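Local atomic coordinates of basic helix-loop-helix, putative, expressed (Oryza sativa subsp. japonica, PDB entry 5LW0), a protein that binds ADP-ribose through its macrodomain and, with HIT and zinc-finger regions as in aprataxin, probably acts in DNA repair. Residues A[49-59]-A[208-219]; A[110-118]-A[178-186]. All coordinates share one frame; numbering follows the deposited sequence. Where two conformers were deposited one is given.

Interaction 1: residues A[49-59]-A[208-219]. With PO4 (phosphate ion), chain E.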
loop_
_atom_site.group_PDB
_atom_site.type_symbol
_atom_site.label_atom_id
_atom_site.label_comp_id
_atom_site.label_asym_id
_atom_site.label_seq_id
_atom_site.Cartn_x
_atom_site.Cartn_y
_atom_site.Cartn_z
ATOM N N GLN A 49 -0.066 1.403 -14.880
ATOM C CA GLN A 49 -0.385 0.433 -15.947
ATOM C C GLN A 49 0.420 -0.852 -15.904
ATOM O O GLN A 49 0.592 -1.557 -16.928
ATOM C CB GLN A 49 -0.223 1.105 -17.324
ATOM C CG GLN A 49 -1.192 2.234 -17.466
ATOM C CD GLN A 49 -1.130 2.927 -18.830
ATOM O OE1 GLN A 49 -0.188 2.768 -19.600
ATOM N NE2 GLN A 49 -2.097 3.788 -19.055
ATOM N N PHE A 50 0.767 -1.290 -14.694
ATOM C CA PHE A 50 1.409 -2.566 -14.558
ATOM C C PHE A 50 0.445 -3.701 -14.757
ATOM O O PHE A 50 -0.623 -3.720 -14.195
ATOM C CB PHE A 50 2.088 -2.635 -13.198
ATOM C CG PHE A 50 3.124 -3.704 -13.063
ATOM C CD1 PHE A 50 2.798 -5.007 -12.847
ATOM C CD2 PHE A 50 4.485 -3.370 -13.057
ATOM C CE1 PHE A 50 3.792 -5.973 -12.644
ATOM C CE2 PHE A 50 5.457 -4.315 -12.881
ATOM C CZ PHE A 50 5.121 -5.638 -12.655
ATOM N N ASP A 51 0.860 -4.698 -15.544
ATOM C CA ASP A 51 0.029 -5.892 -15.818
ATOM C C ASP A 51 -0.558 -6.558 -14.564
ATOM O O ASP A 51 0.177 -6.901 -13.624
ATOM C CB ASP A 51 0.882 -6.922 -16.507
ATOM C CG ASP A 51 0.107 -8.101 -16.940
ATOM O OD1 ASP A 51 0.116 -9.110 -16.212
ATOM O OD2 ASP A 51 -0.389 -8.098 -18.109
ATOM N N LEU A 52 -1.875 -6.781 -14.569
ATOM C CA LEU A 52 -2.546 -7.310 -13.327
ATOM C C LEU A 52 -2.203 -8.714 -13.016
ATOM O O LEU A 52 -2.131 -9.117 -11.844
ATOM C CB LEU A 52 -4.080 -7.192 -13.459
ATOM C CG LEU A 52 -4.699 -5.869 -13.768
ATOM C CD1 LEU A 52 -6.207 -5.961 -13.560
ATOM C CD2 LEU A 52 -4.127 -4.806 -12.904
ATOM N N ASP A 53 -2.068 -9.558 -14.039
ATOM C CA ASP A 53 -1.700 -10.926 -13.789
ATOM C C ASP A 53 -0.343 -11.015 -13.119
ATOM O O ASP A 53 -0.150 -11.771 -12.161
ATOM C CB ASP A 53 -1.739 -11.748 -15.072
ATOM C CG ASP A 53 -3.137 -11.845 -15.637
ATOM O OD1 ASP A 53 -3.919 -12.657 -15.103
ATOM O OD2 ASP A 53 -3.455 -11.107 -16.610
ATOM N N ARG A 54 0.645 -10.309 -13.681
ATOM C CA ARG A 54 1.972 -10.315 -13.085
ATOM C C ARG A 54 1.959 -9.689 -11.657
ATOM O O ARG A 54 2.572 -10.231 -10.752
ATOM C CB ARG A 54 2.937 -9.588 -13.986
ATOM C CG ARG A 54 4.371 -9.510 -13.479
ATOM C CD ARG A 54 5.035 -10.824 -13.224
ATOM N NE ARG A 54 5.054 -11.676 -14.342
ATOM C CZ ARG A 54 6.050 -11.714 -15.257
ATOM N NH1 ARG A 54 7.108 -10.894 -15.161
ATOM N NH2 ARG A 54 5.987 -12.578 -16.288
ATOM N N ALA A 55 1.268 -8.575 -11.523
ATOM C CA ALA A 55 1.170 -7.894 -10.192
ATOM C C ALA A 55 0.585 -8.836 -9.143
ATOM O O ALA A 55 1.081 -8.886 -7.998
ATOM C CB ALA A 55 0.404 -6.637 -10.293
ATOM N N SER A 56 -0.486 -9.552 -9.506
ATOM C CA SER A 56 -1.129 -10.390 -8.517
ATOM C C SER A 56 -0.184 -11.540 -8.056
ATOM O O SER A 56 -0.196 -11.918 -6.894
ATOM C CB SER A 56 -2.501 -10.890 -9.038
ATOM O OG SER A 56 -2.353 -11.665 -10.233
ATOM N N ASP A 57 0.638 -12.095 -8.967
ATOM C CA ASP A 57 1.599 -13.073 -8.598
ATOM C C ASP A 57 2.591 -12.466 -7.601
ATOM O O ASP A 57 3.030 -13.131 -6.626
ATOM C CB ASP A 57 2.465 -13.507 -9.827
ATOM C CG ASP A 57 1.718 -14.374 -10.849
ATOM O OD1 ASP A 57 0.697 -14.966 -10.542
ATOM O OD2 ASP A 57 2.289 -14.533 -11.974
ATOM N N ILE A 58 3.042 -11.256 -7.905
ATOM C CA ILE A 58 4.053 -10.591 -7.074
ATOM C C ILE A 58 3.510 -10.256 -5.662
ATOM O O ILE A 58 4.193 -10.493 -4.666
ATOM C CB ILE A 58 4.600 -9.353 -7.782
ATOM C CG1 ILE A 58 5.451 -9.823 -8.957
ATOM C CG2 ILE A 58 5.435 -8.462 -6.854
ATOM C CD1 ILE A 58 5.846 -8.729 -9.888
ATOM N N ILE A 59 2.266 -9.774 -5.611
ATOM C CA ILE A 59 1.622 -9.478 -4.304
ATOM C C ILE A 59 1.631 -10.729 -3.426
ATOM O O ILE A 59 2.047 -10.712 -2.253
ATOM C CB ILE A 59 0.152 -8.972 -4.477
ATOM C CG1 ILE A 59 0.121 -7.552 -5.049
ATOM C CG2 ILE A 59 -0.557 -8.928 -3.118
ATOM C CD1 ILE A 59 -1.194 -7.132 -5.640
ATOM N N TYR A 208 9.659 -5.951 -18.216
ATOM C CA TYR A 208 9.058 -6.602 -17.033
ATOM C C TYR A 208 10.012 -7.405 -16.186
ATOM O O TYR A 208 9.694 -7.731 -15.047
ATOM C CB TYR A 208 7.792 -7.443 -17.461
ATOM C CG TYR A 208 6.531 -6.587 -17.509
ATOM C CD1 TYR A 208 5.820 -6.282 -16.314
ATOM C CD2 TYR A 208 6.032 -6.093 -18.665
ATOM C CE1 TYR A 208 4.719 -5.529 -16.321
ATOM C CE2 TYR A 208 4.879 -5.299 -18.693
ATOM C CZ TYR A 208 4.204 -5.014 -17.472
ATOM O OH TYR A 208 3.087 -4.219 -17.417
ATOM N N THR A 209 11.218 -7.706 -16.684
ATOM C CA THR A 209 12.232 -8.280 -15.859
ATOM C C THR A 209 12.574 -7.255 -14.798
ATOM O O THR A 209 12.485 -7.549 -13.587
ATOM C CB THR A 209 13.501 -8.638 -16.664
ATOM O OG1 THR A 209 13.165 -9.600 -17.654
ATOM C CG2 THR A 209 14.526 -9.204 -15.760
ATOM N N LYS A 210 12.873 -6.037 -15.230
ATOM C CA LYS A 210 13.209 -4.991 -14.300
ATOM C C LYS A 210 11.930 -4.596 -13.509
ATOM O O LYS A 210 11.972 -4.365 -12.313
ATOM C CB LYS A 210 13.750 -3.801 -15.032
ATOM C CG LYS A 210 14.493 -2.825 -14.183
ATOM C CD LYS A 210 15.351 -1.883 -15.053
ATOM C CE LYS A 210 15.956 -0.754 -14.224
ATOM N NZ LYS A 210 16.533 -1.256 -12.934
ATOM N N GLY A 211 10.831 -4.448 -14.221
ATOM C CA GLY A 211 9.565 -4.071 -13.622
ATOM C C GLY A 211 9.133 -4.977 -12.493
ATOM O O GLY A 211 8.739 -4.486 -11.386
ATOM N N SER A 212 9.198 -6.270 -12.701
ATOM C CA SER A 212 8.834 -7.257 -11.690
ATOM C C SER A 212 9.745 -7.203 -10.505
ATOM O O SER A 212 9.274 -7.253 -9.357
ATOM C CB SER A 212 8.858 -8.672 -12.264
ATOM O OG SER A 212 7.902 -8.786 -13.287
ATOM N N LYS A 213 11.068 -7.055 -10.749
ATOM C CA LYS A 213 12.020 -6.878 -9.635
ATOM C C LYS A 213 11.655 -5.645 -8.814
ATOM O O LYS A 213 11.638 -5.709 -7.573
ATOM C CB LYS A 213 13.450 -6.779 -10.191
ATOM C CG LYS A 213 14.538 -6.502 -9.155
ATOM C CD LYS A 213 15.882 -6.342 -9.905
ATOM C CE LYS A 213 16.910 -5.625 -9.104
ATOM N NZ LYS A 213 17.577 -6.549 -8.187
ATOM N N ILE A 214 11.372 -4.534 -9.474
ATOM C CA ILE A 214 11.119 -3.282 -8.757
ATOM C C ILE A 214 9.789 -3.373 -7.979
ATOM O O ILE A 214 9.679 -2.863 -6.871
ATOM C CB ILE A 214 11.132 -2.097 -9.713
ATOM C CG1 ILE A 214 12.556 -1.910 -10.283
ATOM C CG2 ILE A 214 10.697 -0.829 -9.029
ATOM C CD1 ILE A 214 12.655 -0.800 -11.273
ATOM N N LEU A 215 8.774 -4.028 -8.548
ATOM C CA LEU A 215 7.499 -4.150 -7.796
ATOM C C LEU A 215 7.695 -5.071 -6.587
ATOM O O LEU A 215 7.186 -4.767 -5.499
ATOM C CB LEU A 215 6.387 -4.647 -8.700
ATOM C CG LEU A 215 4.984 -4.675 -8.050
ATOM C CD1 LEU A 215 4.535 -3.321 -7.701
ATOM C CD2 LEU A 215 4.001 -5.349 -8.958
ATOM N N HIS A 216 8.439 -6.183 -6.746
ATOM C CA HIS A 216 8.830 -7.050 -5.598
ATOM C C HIS A 216 9.485 -6.192 -4.532
ATOM O O HIS A 216 9.151 -6.279 -3.349
ATOM C CB HIS A 216 9.827 -8.145 -6.027
ATOM C CG HIS A 216 9.200 -9.445 -6.407
ATOM N ND1 HIS A 216 8.683 -10.307 -5.471
ATOM C CD2 HIS A 216 9.109 -10.093 -7.619
ATOM C CE1 HIS A 216 8.211 -11.390 -6.091
ATOM N NE2 HIS A 216 8.451 -11.278 -7.392
ATOM N N GLU A 217 10.484 -5.403 -4.944
ATOM C CA GLU A 217 11.209 -4.521 -4.004
ATOM C C GLU A 217 10.286 -3.512 -3.302
ATOM O O GLU A 217 10.470 -3.266 -2.122
ATOM C CB GLU A 217 12.362 -3.767 -4.735
ATOM C CG GLU A 217 13.516 -4.654 -5.113
ATOM C CD GLU A 217 14.572 -3.927 -5.984
ATOM O OE1 GLU A 217 14.204 -3.037 -6.773
ATOM O OE2 GLU A 217 15.752 -4.318 -5.936
ATOM N N ALA A 218 9.343 -2.935 -4.033
ATOM C CA ALA A 218 8.378 -1.973 -3.457
ATOM C C ALA A 218 7.571 -2.639 -2.369
ATOM O O ALA A 218 7.434 -2.108 -1.255
ATOM C CB ALA A 218 7.439 -1.416 -4.527
ATOM N N TYR A 219 7.064 -3.830 -2.642
ATOM C CA TYR A 219 6.249 -4.518 -1.605
ATOM C C TYR A 219 7.093 -4.933 -0.408
ATOM O O TYR A 219 6.680 -4.709 0.774
ATOM C CB TYR A 219 5.528 -5.727 -2.152
ATOM C CG TYR A 219 4.257 -5.382 -2.858
ATOM C CD1 TYR A 219 3.183 -4.816 -2.167
ATOM C CD2 TYR A 219 4.125 -5.525 -4.220
ATOM C CE1 TYR A 219 2.012 -4.482 -2.808
ATOM C CE2 TYR A 219 2.961 -5.156 -4.886
ATOM C CZ TYR A 219 1.876 -4.648 -4.183
ATOM O OH TYR A 219 0.740 -4.201 -4.781
HETATM P P PO4 E . 7.372 -14.126 -8.846
HETATM O O1 PO4 E . 6.425 -14.799 -9.842
HETATM O O2 PO4 E . 8.473 -15.088 -8.399
HETATM O O3 PO4 E . 8.057 -12.922 -9.512
HETATM O O4 PO4 E . 6.554 -13.707 -7.595
#

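Interaction 2: residues A[110-118]-A[178-186]. With AR6 ([(2R,3S,4R,5R)-5-(6-aminopurin-9-yl)-3,4-dihydroxy-oxolan-2-yl]methyl [hydroxy-[[(2R,3S,4R,5S)-3,4,5-trihydroxyoxolan-2-yl]methoxy]phosphoryl] hydrogen phosphate), chain C.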
loop_
_atom_site.group_PDB
_atom_site.type_symbol
_atom_site.label_atom_id
_atom_site.label_comp_id
_atom_site.label_asym_id
_atom_site.label_seq_id
_atom_site.Cartn_x
_atom_site.Cartn_y
_atom_site.Cartn_z
ATOM N N ASP A 110 -12.718 1.971 0.505
ATOM C CA ASP A 110 -11.889 3.142 0.321
ATOM C C ASP A 110 -10.861 3.105 1.472
ATOM O O ASP A 110 -11.222 3.067 2.653
ATOM C CB ASP A 110 -12.771 4.377 0.438
ATOM C CG ASP A 110 -12.022 5.687 0.234
ATOM O OD1 ASP A 110 -10.784 5.748 0.299
ATOM O OD2 ASP A 110 -12.751 6.735 0.064
ATOM N N ILE A 111 -9.588 3.110 1.105
ATOM C CA ILE A 111 -8.514 3.048 2.061
ATOM C C ILE A 111 -8.496 4.185 3.070
ATOM O O ILE A 111 -7.858 4.098 4.097
ATOM C CB ILE A 111 -7.174 2.882 1.326
ATOM C CG1 ILE A 111 -6.171 2.143 2.205
ATOM C CG2 ILE A 111 -6.646 4.174 0.804
ATOM C CD1 ILE A 111 -4.931 1.712 1.452
ATOM N N THR A 112 -9.171 5.313 2.721
ATOM C CA THR A 112 -9.286 6.450 3.635
ATOM C C THR A 112 -10.566 6.422 4.483
ATOM O O THR A 112 -10.765 7.332 5.273
ATOM C CB THR A 112 -9.236 7.777 2.866
ATOM O OG1 THR A 112 -10.419 7.942 2.081
ATOM C CG2 THR A 112 -8.047 7.811 1.955
ATOM N N GLN A 113 -11.381 5.365 4.334
ATOM C CA GLN A 113 -12.597 5.230 5.107
ATOM C C GLN A 113 -12.780 3.790 5.614
ATOM O O GLN A 113 -13.934 3.257 5.688
ATOM C CB GLN A 113 -13.806 5.605 4.255
ATOM C CG GLN A 113 -13.749 7.023 3.689
ATOM C CD GLN A 113 -15.044 7.435 2.956
ATOM O OE1 GLN A 113 -16.039 7.732 3.567
ATOM N NE2 GLN A 113 -15.001 7.421 1.649
ATOM N N LEU A 114 -11.679 3.142 6.009
ATOM C CA LEU A 114 -11.800 1.786 6.403
ATOM C C LEU A 114 -12.622 1.585 7.701
ATOM O O LEU A 114 -13.301 0.608 7.801
ATOM C CB LEU A 114 -10.407 1.142 6.569
ATOM C CG LEU A 114 -9.741 0.953 5.234
ATOM C CD1 LEU A 114 -8.263 0.601 5.435
ATOM C CD2 LEU A 114 -10.457 -0.046 4.372
ATOM N N GLN A 115 -12.414 2.423 8.708
ATOM C CA GLN A 115 -13.143 2.277 9.986
ATOM C C GLN A 115 -14.578 2.767 9.827
ATOM O O GLN A 115 -15.538 2.023 10.125
ATOM C CB GLN A 115 -12.452 3.019 11.096
ATOM C CG GLN A 115 -13.218 2.952 12.417
ATOM C CD GLN A 115 -12.395 3.461 13.576
ATOM O OE1 GLN A 115 -11.934 4.615 13.579
ATOM N NE2 GLN A 115 -12.218 2.624 14.581
ATOM N N SER A 116 -14.734 3.942 9.237
ATOM C CA SER A 116 -16.079 4.594 9.191
ATOM C C SER A 116 -17.044 3.887 8.232
ATOM O O SER A 116 -18.208 3.582 8.620
ATOM C CB SER A 116 -15.961 6.092 8.839
ATOM O OG SER A 116 -15.380 6.280 7.552
ATOM N N LYS A 117 -16.580 3.557 7.027
ATOM C CA LYS A 117 -17.425 2.844 6.047
ATOM C C LYS A 117 -17.186 1.345 5.963
ATOM O O LYS A 117 -18.053 0.599 5.572
ATOM C CB LYS A 117 -17.253 3.478 4.663
ATOM C CG LYS A 117 -17.582 4.962 4.638
ATOM C CD LYS A 117 -19.077 5.200 4.661
ATOM C CE LYS A 117 -19.391 6.651 4.302
ATOM N NZ LYS A 117 -20.848 6.943 4.438
ATOM N N GLY A 118 -15.952 0.935 6.160
ATOM C CA GLY A 118 -15.634 -0.458 6.136
ATOM C C GLY A 118 -15.894 -1.239 7.410
ATOM O O GLY A 118 -16.001 -2.439 7.375
ATOM N N PRO A 178 -7.624 14.884 10.193
ATOM C CA PRO A 178 -8.952 14.287 10.149
ATOM C C PRO A 178 -8.922 12.765 9.887
ATOM O O PRO A 178 -9.745 12.024 10.426
ATOM C CB PRO A 178 -9.628 15.026 8.980
ATOM C CG PRO A 178 -8.981 16.377 8.993
ATOM C CD PRO A 178 -7.550 16.127 9.393
ATOM N N LEU A 179 -7.956 12.309 9.077
ATOM C CA LEU A 179 -7.813 10.876 8.820
ATOM C C LEU A 179 -7.461 10.083 10.097
ATOM O O LEU A 179 -7.935 8.970 10.271
ATOM C CB LEU A 179 -6.765 10.634 7.725
ATOM C CG LEU A 179 -6.570 9.167 7.300
ATOM C CD1 LEU A 179 -7.853 8.541 6.762
ATOM C CD2 LEU A 179 -5.527 9.166 6.203
ATOM N N HIS A 180 -6.647 10.676 10.986
ATOM C CA HIS A 180 -6.317 10.064 12.253
ATOM C C HIS A 180 -7.620 10.060 13.150
ATOM O O HIS A 180 -7.996 9.060 13.732
ATOM C CB HIS A 180 -5.129 10.872 12.896
ATOM C CG HIS A 180 -4.390 10.161 14.000
ATOM N ND1 HIS A 180 -3.003 10.152 14.092
ATOM C CD2 HIS A 180 -4.837 9.487 15.083
ATOM C CE1 HIS A 180 -2.643 9.510 15.190
ATOM N NE2 HIS A 180 -3.735 9.095 15.805
ATOM N N GLN A 181 -8.254 11.219 13.247
ATOM C CA GLN A 181 -9.439 11.373 14.090
ATOM C C GLN A 181 -10.580 10.458 13.685
ATOM O O GLN A 181 -11.207 9.857 14.536
ATOM C CB GLN A 181 -9.891 12.826 14.090
ATOM C CG GLN A 181 -8.907 13.745 14.799
ATOM C CD GLN A 181 -9.118 15.217 14.481
ATOM O OE1 GLN A 181 -8.430 16.088 15.034
ATOM N NE2 GLN A 181 -10.029 15.506 13.563
ATOM N N ARG A 182 -10.829 10.331 12.394
ATOM C CA ARG A 182 -12.004 9.589 11.894
ATOM C C ARG A 182 -11.732 8.133 11.695
ATOM O O ARG A 182 -12.626 7.302 11.837
ATOM C CB ARG A 182 -12.500 10.156 10.570
ATOM C CG ARG A 182 -13.039 11.554 10.643
ATOM C CD ARG A 182 -13.620 11.985 9.293
ATOM N NE ARG A 182 -13.319 13.385 9.004
ATOM C CZ ARG A 182 -13.840 14.427 9.657
ATOM N NH1 ARG A 182 -14.707 14.245 10.656
ATOM N NH2 ARG A 182 -13.492 15.664 9.308
ATOM N N GLU A 183 -10.490 7.796 11.307
ATOM C CA GLU A 183 -10.210 6.413 10.903
ATOM C C GLU A 183 -9.150 5.705 11.746
ATOM O O GLU A 183 -8.933 4.498 11.549
ATOM C CB GLU A 183 -9.801 6.364 9.439
ATOM C CG GLU A 183 -10.747 7.089 8.491
ATOM C CD GLU A 183 -12.163 6.501 8.430
ATOM O OE1 GLU A 183 -12.351 5.292 8.707
ATOM O OE2 GLU A 183 -13.081 7.266 8.031
ATOM N N GLY A 184 -8.508 6.412 12.677
ATOM C CA GLY A 184 -7.544 5.803 13.570
ATOM C C GLY A 184 -6.152 5.593 12.942
ATOM O O GLY A 184 -5.303 4.956 13.549
ATOM N N VAL A 185 -5.937 6.171 11.775
ATOM C CA VAL A 185 -4.662 5.992 11.046
ATOM C C VAL A 185 -3.567 6.771 11.823
ATOM O O VAL A 185 -3.706 7.998 12.118
ATOM C CB VAL A 185 -4.755 6.481 9.635
ATOM C CG1 VAL A 185 -3.401 6.460 8.936
ATOM C CG2 VAL A 185 -5.779 5.700 8.830
ATOM N N THR A 186 -2.475 6.075 12.116
ATOM C CA THR A 186 -1.339 6.642 12.846
ATOM C C THR A 186 -0.077 6.815 11.951
ATOM O O THR A 186 0.820 7.573 12.294
ATOM C CB THR A 186 -0.953 5.765 14.041
ATOM O OG1 THR A 186 -0.553 4.466 13.580
ATOM C CG2 THR A 186 -2.060 5.653 15.052
HETATM N N1 AR6 C . -9.082 3.245 -1.817
HETATM C C2 AR6 C . -8.588 2.041 -2.173
HETATM N N3 AR6 C . -8.025 1.787 -3.339
HETATM C C4 AR6 C . -7.909 2.773 -4.282
HETATM C C5 AR6 C . -8.369 4.098 -3.998
HETATM C C6 AR6 C . -8.981 4.315 -2.676
HETATM N N6 AR6 C . -9.428 5.486 -2.292
HETATM N N7 AR6 C . -8.104 4.884 -5.145
HETATM C C8 AR6 C . -7.470 4.074 -6.023
HETATM N N9 AR6 C . -7.338 2.797 -5.509
HETATM P PA AR6 C . -3.026 4.257 -8.369
HETATM P PB AR6 C . -0.289 3.516 -9.280
HETATM C "C1'" AR6 C . -6.636 1.661 -6.067
HETATM O O1A AR6 C . -3.314 4.711 -9.816
HETATM O O1B AR6 C . -0.792 2.714 -10.455
HETATM C C1D AR6 C . -0.927 8.444 -8.281
HETATM O O1D AR6 C . -1.864 9.488 -8.432
HETATM C "C2'" AR6 C . -6.697 1.454 -7.575
HETATM O "O2'" AR6 C . -7.980 0.919 -8.026
HETATM O O2A AR6 C . -3.410 5.129 -7.235
HETATM O O2B AR6 C . 0.852 2.997 -8.455
HETATM C C2D AR6 C . 0.469 9.053 -7.951
HETATM O O2D AR6 C . 0.451 10.534 -8.065
HETATM C "C3'" AR6 C . -5.502 0.559 -7.789
HETATM O "O3'" AR6 C . -5.825 -0.841 -7.571
HETATM O O3A AR6 C . -1.449 3.885 -8.212
HETATM C C3D AR6 C . 1.416 8.417 -8.929
HETATM O O3D AR6 C . 1.747 9.456 -9.895
HETATM C "C4'" AR6 C . -4.499 1.032 -6.719
HETATM O "O4'" AR6 C . -5.212 1.865 -5.834
HETATM C C4D AR6 C . 0.613 7.274 -9.594
HETATM O O4D AR6 C . -0.796 7.577 -9.458
HETATM C "C5'" AR6 C . -3.328 1.801 -7.278
HETATM O "O5'" AR6 C . -3.749 2.790 -8.237
HETATM C C5D AR6 C . 0.795 5.900 -8.957
HETATM O O5D AR6 C . 0.136 4.969 -9.845
#

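Interaction 1: residues A[49-59]-A[208-219]
In this macrodomain, helix 52-59 and the loop leading into it pack against helix 208-219, and F50, just ahead of the first helix, is clamped between two side chains of the second. The edge of Y208 points at one face of the F50 ring in an edge-to-face pair, planes at 76° and CE1 over the ring centre. L215 CD2 presses on the opposite face, 4.0 Å from the ring centroid.

Beyond the ring, Y208 OH accepts from the backbone N of D51 at 2.9 Å. D51 is also the N-cap of its helix, its OD1 taking the R54 N-H through the anti lone pair. R54 bends back at chi2 and chi3, which brings NH1 to S212 OG (2.9 Å) in the guanidinium plane; that hydroxyl gives its own proton to Y208 O.

Further along, I58 CG2 sits over the centre of the H216 ring, 3.9 Å from the centroid, while H216 NE2 donates to O3 of a phosphate ion, probably from the crystallisation liquor. I59 CG1 lies against Y219, whose OH is hydrogen-bonded to I43 N. Two macrodomain helices thus cross at -40°, axes 9.9 Å apart, with I58 a knob among S212, L215, H216 and Y219.

Interaction 2: residues A[110-118]-A[178-186]
E183, at the end of the short helix 178-183, reaches over to the 110-118 loop and grips the start of its helical turn with both carboxylate oxygens. OE1 takes the backbone N-H of S116 through its syn lone pair at 2.8 Å and, in a weak and poorly aimed bond, that of Q115. OE2 accepts from S116 OG at 2.5 Å, again on the syn side. The S116 hydroxyl lies between its own N and carbonyl carbon (chi1 62°), which sets it beside its N-H, so S116 N and OG each meet one oxygen. A bend at chi2 of E183 (-63°) turns the carboxylate toward them, with CG against T112 O. L179 CD1 touches that same carbonyl oxygen.

At the start of the loop, D110 organises the backbone. Its OD1 accepts from T112 N, an Asx turn, and from T112 OG1 (2.8 Å), both from one face of the carboxylate; OD2 takes the Q113 NE2 amide. D110 OD1 is also the acceptor for N6 of ADP-ribose at 2.9 Å, a nearly straight bond (175°). The backbone N of I111 donates to adenine N1 of the ligand at 3.0 Å, equally straight.

The chemistry therefore implies adenine recognition by one donor and one acceptor: D110 reads the amino group while tying down its own turn, and E183 secures the following turn to helix 178-183.

In the fold
The two contacts lie on opposite sides of the chain's centre, their centres 28 Å apart and their nearest atoms about 10 Å apart, without touching. Along the sequence, interaction 2 is nested within the loop closed by interaction 1, which joins helix 52-69 to helix 208-230. Both belong to a domain built on a six-stranded mixed sheet: 110-118 follows 104-108, one of the two edge strands, and helix 178-183 links strands 167-172 and 187-192. ADP-ribose relates them. Interaction 2 supplies D110 and I111 to the adenine end, whereas the side chain of F50 in interaction 1 lies about 7 Å from the ligand, and S44 and D47, shortly before it, bind the ligand through backbone N.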